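MFP2b (Ascaris suum, PDB 2BJR) probably promotes polymerisation of the major sperm protein (MSP) in the cytoskeleton that drives the amoeboid crawling of nematode sperm. Local coordinates at residues A[29-34]-A[232-237]. Residues are numbered along the deposited sequence; the frame is centred on the assembly and turned at random.
Sequences GQQNMY and LWYQSG
Asn32 and Tyr234 face each other across 8.9 Å between their CA atoms, and Gln31 and Leu232 across 9.9 Å, too far for the irregular backbone of 29-34 to pair with strand 229-235; the gap is bridged by side chains alone. The Asn32 amide lies flat on the Tyr234 ring, the two planes only 19° apart. Its ND2 sits 3.4 Å above the ring plane, over the centre, and almost evenly spaced from the ring carbons, 3.6 Å from CD1 of Tyr234. CG of Asn32 is anti to the backbone N (chi1 -174°), which extends the amide straight out from the loop over the ring, while CB of Asn32 stays near the hydroxyl end of the ring, 3.5 Å from OH of Tyr234. The turn of the amide is steadied by a hydrogen bond from the backbone N of Asn51 to its OD1.

The loop leads into strand 34-40 of an antiparallel sheet in the first cytosolic motility protein region, whereas Tyr234 and Leu232 belong to a sheet of the second, so the contact joins the two related halves of this MFP2 chain. Gln31 meets the tyrosine at its edge, near the ring plane, where CG of Gln31 approaches OH of Tyr234 to 3.1 Å, a tight contact without a hydrogen bond. The chain bends at chi2 (65°) and runs past Leu232, with the NE2 corner of the amide on the leucine side, 3.5 Å from the methyl CD2 of Leu232. NE2 of Gln31 hydrogen-bonds to OE1 of Gln270 on strand 268-274, which pairs with 229-235, another link between the halves. Trp195 of strand 194-199 touches both Gln31 and Leu232.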
loop_
_atom_site.group_PDB
_atom_site.type_symbol
_atom_site.label_atom_id
_atom_site.label_comp_id
_atom_site.label_asym_id
_atom_site.label_seq_id
_atom_site.Cartn_x
_atom_site.Cartn_y
_atom_site.Cartn_z
ATOM N N GLY A 29 -7.086 3.502 -1.246
ATOM C CA GLY A 29 -6.273 4.626 -1.692
ATOM C C GLY A 29 -5.063 4.959 -0.836
ATOM O O GLY A 29 -4.270 5.859 -1.200
ATOM N N GLN A 30 -4.849 4.243 0.265
ATOM C CA GLN A 30 -3.797 4.612 1.196
ATOM C C GLN A 30 -2.596 3.712 1.035
ATOM O O GLN A 30 -2.737 2.505 0.826
ATOM C CB GLN A 30 -4.315 4.585 2.655
ATOM C CG GLN A 30 -5.670 5.286 2.852
ATOM C CD GLN A 30 -5.662 6.718 2.319
ATOM O OE1 GLN A 30 -4.754 7.503 2.647
ATOM N NE2 GLN A 30 -6.633 7.044 1.479
ATOM N N GLN A 31 -1.401 4.286 1.192
ATOM C CA GLN A 31 -0.180 3.543 0.922
ATOM C C GLN A 31 0.173 2.543 2.004
ATOM O O GLN A 31 0.700 1.485 1.706
ATOM C CB GLN A 31 1.004 4.503 0.707
ATOM C CG GLN A 31 2.253 3.815 0.157
ATOM C CD GLN A 31 2.014 3.254 -1.269
ATOM O OE1 GLN A 31 1.647 4.021 -2.153
ATOM N NE2 GLN A 31 2.153 1.957 -1.455
ATOM N N ASN A 32 -0.113 2.895 3.272
ATOM C CA ASN A 32 0.409 2.135 4.382
ATOM C C ASN A 32 -0.529 2.206 5.554
ATOM O O ASN A 32 -0.161 2.678 6.631
ATOM C CB ASN A 32 1.754 2.644 4.740
ATOM C CG ASN A 32 2.467 1.812 5.818
ATOM O OD1 ASN A 32 2.243 0.624 5.948
ATOM N ND2 ASN A 32 3.382 2.470 6.571
HETATM N N MSE A 33 -1.756 1.805 5.304
HETATM C CA MSE A 33 -2.815 1.876 6.306
HETATM C C MSE A 33 -3.748 0.704 6.023
HETATM O O MSE A 33 -4.308 0.632 4.930
HETATM C CB MSE A 33 -3.556 3.213 6.229
HETATM C CG MSE A 33 -4.569 3.413 7.321
HETATM SE SE MSE A 33 -5.316 5.224 7.213
HETATM C CE MSE A 33 -3.582 6.190 7.584
ATOM N N TYR A 34 -3.941 -0.186 7.024
ATOM C CA TYR A 34 -4.683 -1.432 6.862
ATOM C C TYR A 34 -5.794 -1.522 7.918
ATOM O O TYR A 34 -5.634 -1.020 9.023
ATOM C CB TYR A 34 -3.766 -2.660 6.951
ATOM C CG TYR A 34 -2.576 -2.627 6.014
ATOM C CD1 TYR A 34 -1.422 -1.917 6.328
ATOM C CD2 TYR A 34 -2.576 -3.367 4.846
ATOM C CE1 TYR A 34 -0.338 -1.884 5.464
ATOM C CE2 TYR A 34 -1.498 -3.359 4.006
ATOM C CZ TYR A 34 -0.399 -2.645 4.308
ATOM O OH TYR A 34 0.663 -2.727 3.463
ATOM N N LEU A 232 8.828 -1.303 -1.904
ATOM C CA LEU A 232 8.719 -0.286 -0.890
ATOM C C LEU A 232 8.706 -0.895 0.493
ATOM O O LEU A 232 8.071 -1.916 0.725
ATOM C CB LEU A 232 7.435 0.470 -1.091
ATOM C CG LEU A 232 6.942 1.490 -0.067
ATOM C CD1 LEU A 232 7.821 2.683 -0.108
ATOM C CD2 LEU A 232 5.471 1.816 -0.297
ATOM N N TRP A 233 9.468 -0.273 1.382
ATOM C CA TRP A 233 9.545 -0.636 2.785
ATOM C C TRP A 233 9.383 0.683 3.572
ATOM O O TRP A 233 9.294 1.762 2.976
ATOM C CB TRP A 233 10.917 -1.165 3.020
ATOM C CG TRP A 233 11.145 -1.998 4.187
ATOM C CD1 TRP A 233 10.336 -2.951 4.680
ATOM C CD2 TRP A 233 12.315 -1.997 4.989
ATOM N NE1 TRP A 233 10.936 -3.584 5.743
ATOM C CE2 TRP A 233 12.155 -3.002 5.965
ATOM C CE3 TRP A 233 13.516 -1.278 4.959
ATOM C CZ2 TRP A 233 13.150 -3.316 6.893
ATOM C CZ3 TRP A 233 14.508 -1.579 5.900
ATOM C CH2 TRP A 233 14.312 -2.582 6.860
ATOM N N TYR A 234 9.377 0.583 4.906
ATOM C CA TYR A 234 9.222 1.736 5.780
ATOM C C TYR A 234 10.224 1.663 6.927
ATOM O O TYR A 234 10.420 0.602 7.471
ATOM C CB TYR A 234 7.809 1.767 6.312
ATOM C CG TYR A 234 6.852 2.347 5.331
ATOM C CD1 TYR A 234 6.154 1.513 4.435
ATOM C CD2 TYR A 234 6.596 3.714 5.297
ATOM C CE1 TYR A 234 5.331 2.030 3.477
ATOM C CE2 TYR A 234 5.688 4.239 4.357
ATOM C CZ TYR A 234 5.102 3.386 3.431
ATOM O OH TYR A 234 4.212 3.869 2.528
ATOM N N GLN A 235 10.850 2.784 7.259
ATOM C CA GLN A 235 11.697 2.899 8.450
ATOM C C GLN A 235 11.371 4.209 9.130
ATOM O O GLN A 235 11.426 5.268 8.511
ATOM C CB GLN A 235 13.180 2.937 8.085
ATOM C CG GLN A 235 13.821 1.601 7.865
ATOM C CD GLN A 235 13.874 0.720 9.130
ATOM O OE1 GLN A 235 13.897 1.220 10.241
ATOM N NE2 GLN A 235 13.819 -0.582 8.940
ATOM N N SER A 236 10.991 4.120 10.401
ATOM C CA SER A 236 10.512 5.268 11.155
ATOM C C SER A 236 9.465 6.111 10.484
ATOM O O SER A 236 9.576 7.317 10.493
ATOM C CB SER A 236 11.692 6.163 11.514
ATOM O OG SER A 236 12.691 5.430 12.202
ATOM N N GLY A 237 8.448 5.495 9.871
ATOM C CA GLY A 237 7.428 6.222 9.179
ATOM C C GLY A 237 7.855 6.806 7.838
ATOM O O GLY A 237 7.060 7.419 7.168
#